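Local coordinates for minor structural protein 4 (Lactococcus phage Tuc2009, PDB 5E7T) that probably forms part of the phage baseplate, most likely as its upper protein, whose immunoglobulin-like domain would help build the host-attachment organelle, at residues 69-82 against 89-103. Numbering follows the deposited sequence.
Sequences MAGEVVNNGNELLL and MRFVIEGATITKGYV
L80 and F91 sit opposite each other as a hydrogen-bonded antiparallel pair, L80 N to F91 O at 3.0 Å and F91 N back to L80 O; L82 and M89 repeat the pattern nearer the hairpin turn. The interior face of this hairpin is the tightly packed part. L80 has CG anti to its backbone nitrogen (chi1 -172°), which carries both methyls across to strand 98-103, where CD1 rests on G101 CA at 3.7 Å. I98 CD1 lies against L80 CB at 3.9 Å and close to L80 N, while L82 CD2 meets V103 CG2. F91 turns its ring edge to L80 O and continues into V6, V61 and L63. Strands 72-75 and 98-103 are the outermost strands of one strongly curved antiparallel sheet, and L80 and L82 bridge from the hairpin to strand 98-103, consistent with an immunoglobulin-like beta sandwich.

Regular ladder pairing stops where the ends approach, and isolated bonds take over. N75 ND2 donates to I98 O at 2.9 Å, with the acceptor nearly in the amide plane but the donor standing well above the carbonyl plane (68°). Its OD1 accepts from G77 N in an Asx turn, so the amide is held through both its oxygen and its nitrogen, and I98 N bonds straight to G77 O at 2.8 Å. Beyond them the margin is sparse: T97 and N78 are exposed, and T97 offers little more than CG2 near G77 O. On the outer face, the extended R90 chain runs alongside L81 and delivers NE to E79 OE2 at 2.7 Å in a salt bridge, with carboxylate and guanidinium planes turned 80° apart. V92 CG2 lies over one guanidinium face, and N76 ND2 holds E79 OE1. Here L81 packs on the backbone of another protein's chain, and R90 NH1 makes a weak hydrogen bond to a polar side chain of it.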
ATOM      1  N   MET A  69     -38.891 -23.503  -2.631  1.00 76.48           N
ATOM      2  CA  MET A  69     -39.125 -23.997  -1.296  1.00 77.00           C
ATOM      3  C   MET A  69     -39.676 -22.938  -0.390  1.00 81.46           C
ATOM      4  O   MET A  69     -39.536 -21.743  -0.653  1.00 79.28           O
ATOM      5  CB  MET A  69     -37.894 -24.678  -0.706  1.00 79.11           C
ATOM      6  CG  MET A  69     -36.790 -23.749  -0.317  1.00 81.99           C
ATOM      7  SD  MET A  69     -35.434 -24.692   0.405  1.00 86.12           S
ATOM      8  CE  MET A  69     -34.926 -23.584   1.577  1.00 81.88           C
ATOM      9  N   ALA A  70     -40.329 -23.405   0.679  1.00 80.93           N
ATOM     10  CA  ALA A  70     -40.933 -22.613   1.740  1.00 81.59           C
ATOM     11  C   ALA A  70     -39.830 -22.279   2.738  1.00 86.44           C
ATOM     12  O   ALA A  70     -38.646 -22.448   2.436  1.00 86.08           O
ATOM     13  CB  ALA A  70     -41.999 -23.454   2.422  1.00 84.08           C
ATOM     14  N   GLY A  71     -40.211 -21.823   3.923  1.00 83.34           N
ATOM     15  CA  GLY A  71     -39.232 -21.590   4.969  1.00 81.78           C
ATOM     16  C   GLY A  71     -39.056 -20.195   5.499  1.00 83.17           C
ATOM     17  O   GLY A  71     -39.415 -19.202   4.860  1.00 84.66           O
ATOM     18  N   GLU A  72     -38.468 -20.152   6.690  1.00 75.22           N
ATOM     19  CA  GLU A  72     -38.123 -18.974   7.451  1.00 72.49           C
ATOM     20  C   GLU A  72     -37.043 -18.223   6.691  1.00 73.40           C
ATOM     21  O   GLU A  72     -36.151 -18.842   6.112  1.00 73.62           O
ATOM     22  CB  GLU A  72     -37.595 -19.444   8.812  1.00 73.61           C
ATOM     23  CG  GLU A  72     -37.064 -18.348   9.715  1.00 82.89           C
ATOM     24  CD  GLU A  72     -36.285 -18.825  10.924  1.00104.36           C
ATOM     25  OE1 GLU A  72     -36.099 -20.058  11.076  1.00 93.42           O
ATOM     26  OE2 GLU A  72     -35.846 -17.954  11.714  1.00 94.86           O
ATOM     27  N   VAL A  73     -37.119 -16.903   6.689  1.00 67.06           N
ATOM     28  CA  VAL A  73     -36.097 -16.081   6.048  1.00 64.17           C
ATOM     29  C   VAL A  73     -35.265 -15.403   7.132  1.00 66.96           C
ATOM     30  O   VAL A  73     -35.813 -14.723   7.998  1.00 68.55           O
ATOM     31  CB  VAL A  73     -36.697 -15.086   5.020  1.00 66.85           C
ATOM     32  CG1 VAL A  73     -35.632 -14.171   4.437  1.00 65.46           C
ATOM     33  CG2 VAL A  73     -37.403 -15.828   3.900  1.00 66.85           C
ATOM     34  N   VAL A  74     -33.953 -15.613   7.114  1.00 61.27           N
ATOM     35  CA  VAL A  74     -33.080 -14.972   8.098  1.00 60.43           C
ATOM     36  C   VAL A  74     -32.223 -13.920   7.378  1.00 67.81           C
ATOM     37  O   VAL A  74     -31.590 -14.244   6.368  1.00 68.27           O
ATOM     38  CB  VAL A  74     -32.234 -15.995   8.907  1.00 61.67           C
ATOM     39  CG1 VAL A  74     -31.371 -15.308   9.963  1.00 60.44           C
ATOM     40  CG2 VAL A  74     -33.125 -17.043   9.558  1.00 62.37           C
ATOM     41  N   ASN A  75     -32.204 -12.668   7.882  1.00 64.96           N
ATOM     42  CA  ASN A  75     -31.357 -11.645   7.268  1.00 64.50           C
ATOM     43  C   ASN A  75     -30.142 -11.340   8.130  1.00 69.54           C
ATOM     44  O   ASN A  75     -30.278 -10.703   9.169  1.00 70.48           O
ATOM     45  CB  ASN A  75     -32.123 -10.366   6.895  1.00 61.59           C
ATOM     46  CG  ASN A  75     -31.255  -9.235   6.377  1.00 76.14           C
ATOM     47  OD1 ASN A  75     -30.120  -9.424   5.927  1.00 67.15           O
ATOM     48  ND2 ASN A  75     -31.799  -8.026   6.369  1.00 71.81           N
ATOM     49  N   ASN A  76     -28.954 -11.768   7.675  1.00 65.16           N
ATOM     50  CA  ASN A  76     -27.693 -11.517   8.374  1.00 64.26           C
ATOM     51  C   ASN A  76     -26.895 -10.348   7.750  1.00 65.83           C
ATOM     52  O   ASN A  76     -25.708 -10.203   8.018  1.00 65.51           O
ATOM     53  CB  ASN A  76     -26.841 -12.811   8.511  1.00 65.46           C
ATOM     54  CG  ASN A  76     -27.415 -13.847   9.455  1.00 86.00           C
ATOM     55  OD1 ASN A  76     -27.829 -13.552  10.588  1.00 80.91           O
ATOM     56  ND2 ASN A  76     -27.409 -15.105   9.024  1.00 75.05           N
ATOM     57  N   GLY A  77     -27.551  -9.520   6.950  1.00 61.44           N
ATOM     58  CA  GLY A  77     -26.944  -8.321   6.378  1.00 60.97           C
ATOM     59  C   GLY A  77     -26.005  -8.547   5.224  1.00 66.07           C
ATOM     60  O   GLY A  77     -26.157  -7.912   4.178  1.00 66.40           O
ATOM     61  N   ASN A  78     -25.022  -9.446   5.407  1.00 63.79           N
ATOM     62  CA  ASN A  78     -24.021  -9.814   4.387  1.00 63.19           C
ATOM     63  C   ASN A  78     -24.559 -10.930   3.485  1.00 66.55           C
ATOM     64  O   ASN A  78     -24.136 -11.042   2.335  1.00 67.62           O
ATOM     65  CB  ASN A  78     -22.699 -10.254   5.046  1.00 60.67           C
ATOM     66  CG  ASN A  78     -22.802 -11.506   5.894  1.00 91.17           C
ATOM     67  OD1 ASN A  78     -23.181 -11.450   7.066  1.00 82.40           O
ATOM     68  ND2 ASN A  78     -22.447 -12.669   5.323  1.00 87.95           N
ATOM     69  N   GLU A  79     -25.486 -11.745   4.031  1.00 60.15           N
ATOM     70  CA  GLU A  79     -26.117 -12.891   3.409  1.00 59.23           C
ATOM     71  C   GLU A  79     -27.557 -13.018   3.882  1.00 62.90           C
ATOM     72  O   GLU A  79     -27.883 -12.607   4.994  1.00 63.64           O
ATOM     73  CB  GLU A  79     -25.348 -14.180   3.792  1.00 60.98           C
ATOM     74  CG  GLU A  79     -25.397 -14.496   5.290  1.00 78.64           C
ATOM     75  CD  GLU A  79     -25.012 -15.869   5.805  1.00103.66           C
ATOM     76  OE1 GLU A  79     -25.446 -16.215   6.931  1.00 95.58           O
ATOM     77  OE2 GLU A  79     -24.213 -16.560   5.136  1.00 96.57           O
ATOM     78  N   LEU A  80     -28.409 -13.621   3.060  1.00 59.25           N
ATOM     79  CA  LEU A  80     -29.788 -13.938   3.416  1.00 59.55           C
ATOM     80  C   LEU A  80     -29.853 -15.449   3.399  1.00 64.55           C
ATOM     81  O   LEU A  80     -29.170 -16.079   2.579  1.00 64.88           O
ATOM     82  CB  LEU A  80     -30.786 -13.360   2.407  1.00 59.88           C
ATOM     83  CG  LEU A  80     -32.267 -13.459   2.762  1.00 65.61           C
ATOM     84  CD1 LEU A  80     -32.693 -12.310   3.658  1.00 66.53           C
ATOM     85  CD2 LEU A  80     -33.116 -13.476   1.512  1.00 68.23           C
ATOM     86  N   LEU A  81     -30.642 -16.033   4.317  1.00 60.79           N
ATOM     87  CA  LEU A  81     -30.809 -17.475   4.433  1.00 59.92           C
ATOM     88  C   LEU A  81     -32.274 -17.836   4.345  1.00 63.58           C
ATOM     89  O   LEU A  81     -33.098 -17.244   5.040  1.00 63.17           O
ATOM     90  CB  LEU A  81     -30.240 -17.996   5.768  1.00 59.55           C
ATOM     91  CG  LEU A  81     -28.757 -17.808   6.056  1.00 62.15           C
ATOM     92  CD1 LEU A  81     -28.413 -18.380   7.408  1.00 63.31           C
ATOM     93  CD2 LEU A  81     -27.916 -18.495   5.059  1.00 61.71           C
ATOM     94  N   LEU A  82     -32.601 -18.807   3.502  1.00 60.60           N
ATOM     95  CA  LEU A  82     -33.976 -19.288   3.398  1.00 61.94           C
ATOM     96  C   LEU A  82     -33.920 -20.687   4.031  1.00 64.50           C
ATOM     97  O   LEU A  82     -33.379 -21.606   3.426  1.00 64.05           O
ATOM     98  CB  LEU A  82     -34.464 -19.261   1.915  1.00 62.50           C
ATOM     99  CG  LEU A  82     -35.854 -19.821   1.526  1.00 69.04           C
ATOM    100  CD1 LEU A  82     -36.984 -19.312   2.432  1.00 70.79           C
ATOM    101  CD2 LEU A  82     -36.191 -19.450   0.115  1.00 70.76           C
ATOM    102  N   MET A  89     -30.957 -22.326   1.640  1.00 62.68           N
ATOM    103  CA  MET A  89     -30.634 -21.668   0.398  1.00 62.95           C
ATOM    104  C   MET A  89     -30.036 -20.359   0.853  1.00 65.39           C
ATOM    105  O   MET A  89     -30.675 -19.602   1.599  1.00 65.73           O
ATOM    106  CB  MET A  89     -31.860 -21.474  -0.454  1.00 66.56           C
ATOM    107  CG  MET A  89     -31.528 -21.422  -1.878  1.00 71.63           C
ATOM    108  SD  MET A  89     -33.024 -21.555  -2.838  1.00 79.01           S
ATOM    109  CE  MET A  89     -33.344 -23.364  -2.696  1.00 76.84           C
ATOM    110  N   ARG A  90     -28.759 -20.168   0.513  1.00 59.16           N
ATOM    111  CA  ARG A  90     -27.950 -19.044   0.940  1.00 57.45           C
ATOM    112  C   ARG A  90     -27.737 -18.078  -0.232  1.00 63.10           C
ATOM    113  O   ARG A  90     -27.382 -18.520  -1.327  1.00 64.44           O
ATOM    114  CB  ARG A  90     -26.617 -19.598   1.457  1.00 53.84           C
ATOM    115  CG  ARG A  90     -25.785 -18.586   2.190  1.00 58.65           C
ATOM    116  CD  ARG A  90     -24.316 -18.931   2.158  1.00 62.88           C
ATOM    117  NE  ARG A  90     -23.572 -17.914   2.887  1.00 66.48           N
ATOM    118  CZ  ARG A  90     -22.259 -17.742   2.837  1.00 71.67           C
ATOM    119  NH1 ARG A  90     -21.516 -18.504   2.060  1.00 44.62           N
ATOM    120  NH2 ARG A  90     -21.685 -16.772   3.538  1.00 70.16           N
ATOM    121  N   PHE A  91     -27.954 -16.764   0.000  1.00 58.05           N
ATOM    122  CA  PHE A  91     -27.815 -15.690  -0.993  1.00 55.85           C
ATOM    123  C   PHE A  91     -26.758 -14.720  -0.499  1.00 58.26           C
ATOM    124  O   PHE A  91     -26.949 -14.103   0.533  1.00 57.72           O
ATOM    125  CB  PHE A  91     -29.163 -14.966  -1.180  1.00 57.11           C
ATOM    126  CG  PHE A  91     -30.289 -15.855  -1.668  1.00 58.81           C
ATOM    127  CD1 PHE A  91     -30.940 -16.730  -0.797  1.00 60.74           C
ATOM    128  CD2 PHE A  91     -30.706 -15.814  -2.995  1.00 60.55           C
ATOM    129  CE1 PHE A  91     -31.963 -17.563  -1.252  1.00 61.81           C
ATOM    130  CE2 PHE A  91     -31.732 -16.653  -3.448  1.00 63.36           C
ATOM    131  CZ  PHE A  91     -32.354 -17.516  -2.572  1.00 61.42           C
ATOM    132  N   VAL A  92     -25.625 -14.624  -1.184  1.00 54.37           N
ATOM    133  CA  VAL A  92     -24.571 -13.722  -0.732  1.00 53.80           C
ATOM    134  C   VAL A  92     -24.502 -12.524  -1.652  1.00 61.74           C
ATOM    135  O   VAL A  92     -24.163 -12.675  -2.840  1.00 61.06           O
ATOM    136  CB  VAL A  92     -23.171 -14.389  -0.580  1.00 55.77           C
ATOM    137  CG1 VAL A  92     -22.171 -13.435   0.061  1.00 54.56           C
ATOM    138  CG2 VAL A  92     -23.246 -15.685   0.209  1.00 55.43           C
ATOM    139  N   ILE A  93     -24.788 -11.325  -1.077  1.00 60.34           N
ATOM    140  CA  ILE A  93     -24.729 -10.015  -1.743  1.00 60.35           C
ATOM    141  C   ILE A  93     -23.275  -9.515  -1.768  1.00 65.14           C
ATOM    142  O   ILE A  93     -22.475  -9.897  -0.903  1.00 65.37           O
ATOM    143  CB  ILE A  93     -25.661  -9.005  -1.036  1.00 63.36           C
ATOM    144  CG1 ILE A  93     -26.019  -7.822  -1.956  1.00 63.55           C
ATOM    145  CG2 ILE A  93     -25.076  -8.543   0.315  1.00 64.86           C
ATOM    146  CD1 ILE A  93     -27.259  -7.043  -1.562  1.00 69.60           C
ATOM    147  N   GLU A  94     -22.939  -8.665  -2.746  1.00 61.42           N
ATOM    148  CA  GLU A  94     -21.616  -8.072  -2.851  1.00 61.50           C
ATOM    149  C   GLU A  94     -21.769  -6.580  -3.064  1.00 64.52           C
ATOM    150  O   GLU A  94     -22.451  -6.161  -3.992  1.00 63.74           O
ATOM    151  CB  GLU A  94     -20.831  -8.711  -4.004  1.00 63.68           C
ATOM    152  CG  GLU A  94     -19.336  -8.406  -4.006  1.00 79.96           C
ATOM    153  CD  GLU A  94     -18.553  -8.772  -5.257  1.00116.87           C
ATOM    154  OE1 GLU A  94     -19.024  -9.624  -6.048  1.00117.70           O
ATOM    155  OE2 GLU A  94     -17.441  -8.221  -5.427  1.00119.52           O
ATOM    156  N   GLY A  95     -21.170  -5.791  -2.185  1.00 61.52           N
ATOM    157  CA  GLY A  95     -21.180  -4.339  -2.312  1.00 62.05           C
ATOM    158  C   GLY A  95     -22.358  -3.572  -1.758  1.00 67.54           C
ATOM    159  O   GLY A  95     -22.516  -2.383  -2.061  1.00 69.64           O
ATOM    160  N   ALA A  96     -23.179  -4.224  -0.930  1.00 62.73           N
ATOM    161  CA  ALA A  96     -24.333  -3.595  -0.286  1.00 62.22           C
ATOM    162  C   ALA A  96     -24.695  -4.376   0.963  1.00 64.30           C
ATOM    163  O   ALA A  96     -24.106  -5.431   1.238  1.00 62.50           O
ATOM    164  CB  ALA A  96     -25.525  -3.549  -1.248  1.00 63.08           C
ATOM    165  N   THR A  97     -25.672  -3.849   1.715  1.00 61.13           N
ATOM    166  CA  THR A  97     -26.188  -4.474   2.928  1.00 61.11           C
ATOM    167  C   THR A  97     -27.644  -4.885   2.691  1.00 64.43           C
ATOM    168  O   THR A  97     -28.427  -4.094   2.136  1.00 64.02           O
ATOM    169  CB  THR A  97     -25.996  -3.532   4.132  1.00 67.29           C
ATOM    170  OG1 THR A  97     -24.655  -3.020   4.137  1.00 73.30           O
ATOM    171  CG2 THR A  97     -26.287  -4.201   5.438  1.00 58.25           C
ATOM    172  N   ILE A  98     -27.996  -6.132   3.070  1.00 59.17           N
ATOM    173  CA  ILE A  98     -29.368  -6.604   2.924  1.00 58.06           C
ATOM    174  C   ILE A  98     -30.237  -5.949   3.993  1.00 63.43           C
ATOM    175  O   ILE A  98     -29.979  -6.048   5.197  1.00 64.52           O
ATOM    176  CB  ILE A  98     -29.516  -8.138   2.874  1.00 59.99           C
ATOM    177  CG1 ILE A  98     -28.629  -8.723   1.784  1.00 59.46           C
ATOM    178  CG2 ILE A  98     -30.985  -8.525   2.637  1.00 60.99           C
ATOM    179  CD1 ILE A  98     -28.511 -10.256   1.810  1.00 68.99           C
ATOM    180  N   THR A  99     -31.248  -5.258   3.523  1.00 59.26           N
ATOM    181  CA  THR A  99     -32.227  -4.518   4.296  1.00 59.05           C
ATOM    182  C   THR A  99     -33.385  -5.425   4.726  1.00 65.09           C
ATOM    183  O   THR A  99     -33.807  -5.396   5.877  1.00 66.09           O
ATOM    184  CB  THR A  99     -32.589  -3.315   3.424  1.00 62.54           C
ATOM    185  OG1 THR A  99     -31.880  -2.202   3.943  1.00 64.29           O
ATOM    186  CG2 THR A  99     -34.087  -3.045   3.278  1.00 60.44           C
ATOM    187  N   LYS A 100     -33.885  -6.234   3.785  1.00 62.32           N
ATOM    188  CA  LYS A 100     -35.028  -7.128   3.926  1.00 62.83           C
ATOM    189  C   LYS A 100     -34.922  -8.104   2.745  1.00 67.47           C
ATOM    190  O   LYS A 100     -34.348  -7.770   1.717  1.00 67.04           O
ATOM    191  CB  LYS A 100     -36.328  -6.287   3.852  1.00 65.63           C
ATOM    192  CG  LYS A 100     -37.641  -7.018   4.060  1.00 81.06           C
ATOM    193  CD  LYS A 100     -38.810  -6.076   3.787  1.00 97.64           C
ATOM    194  CE  LYS A 100     -40.149  -6.757   3.925  1.00118.59           C
ATOM    195  NZ  LYS A 100     -41.274  -5.854   3.553  1.00132.08           N
ATOM    196  N   GLY A 101     -35.409  -9.314   2.936  1.00 65.09           N
ATOM    197  CA  GLY A 101     -35.394 -10.371   1.932  1.00 64.16           C
ATOM    198  C   GLY A 101     -36.614 -11.254   2.102  1.00 67.69           C
ATOM    199  O   GLY A 101     -37.098 -11.450   3.228  1.00 68.91           O
ATOM    200  N   TYR A 102     -37.154 -11.757   0.985  1.00 61.39           N
ATOM    201  CA  TYR A 102     -38.365 -12.571   1.036  1.00 61.00           C
ATOM    202  C   TYR A 102     -38.659 -13.246  -0.307  1.00 63.58           C
ATOM    203  O   TYR A 102     -38.223 -12.748  -1.342  1.00 63.26           O
ATOM    204  CB  TYR A 102     -39.565 -11.687   1.482  1.00 62.02           C
ATOM    205  CG  TYR A 102     -39.763 -10.443   0.638  1.00 62.79           C
ATOM    206  CD1 TYR A 102     -39.100  -9.253   0.940  1.00 64.10           C
ATOM    207  CD2 TYR A 102     -40.630 -10.444  -0.450  1.00 63.18           C
ATOM    208  CE1 TYR A 102     -39.252  -8.118   0.146  1.00 63.44           C
ATOM    209  CE2 TYR A 102     -40.790  -9.315  -1.249  1.00 63.21           C
ATOM    210  CZ  TYR A 102     -40.091  -8.159  -0.955  1.00 68.94           C
ATOM    211  OH  TYR A 102     -40.246  -7.058  -1.758  1.00 70.80           O
ATOM    212  N   VAL A 103     -39.397 -14.368  -0.296  1.00 59.33           N
ATOM    213  CA  VAL A 103     -39.853 -15.031  -1.525  1.00 58.36           C
ATOM    214  C   VAL A 103     -40.941 -14.082  -2.084  1.00 65.68           C
ATOM    215  O   VAL A 103     -41.806 -13.656  -1.319  1.00 66.53           O
ATOM    216  CB  VAL A 103     -40.443 -16.440  -1.243  1.00 60.24           C
ATOM    217  CG1 VAL A 103     -40.961 -17.081  -2.514  1.00 59.96           C
ATOM    218  CG2 VAL A 103     -39.434 -17.345  -0.567  1.00 59.09           C
TER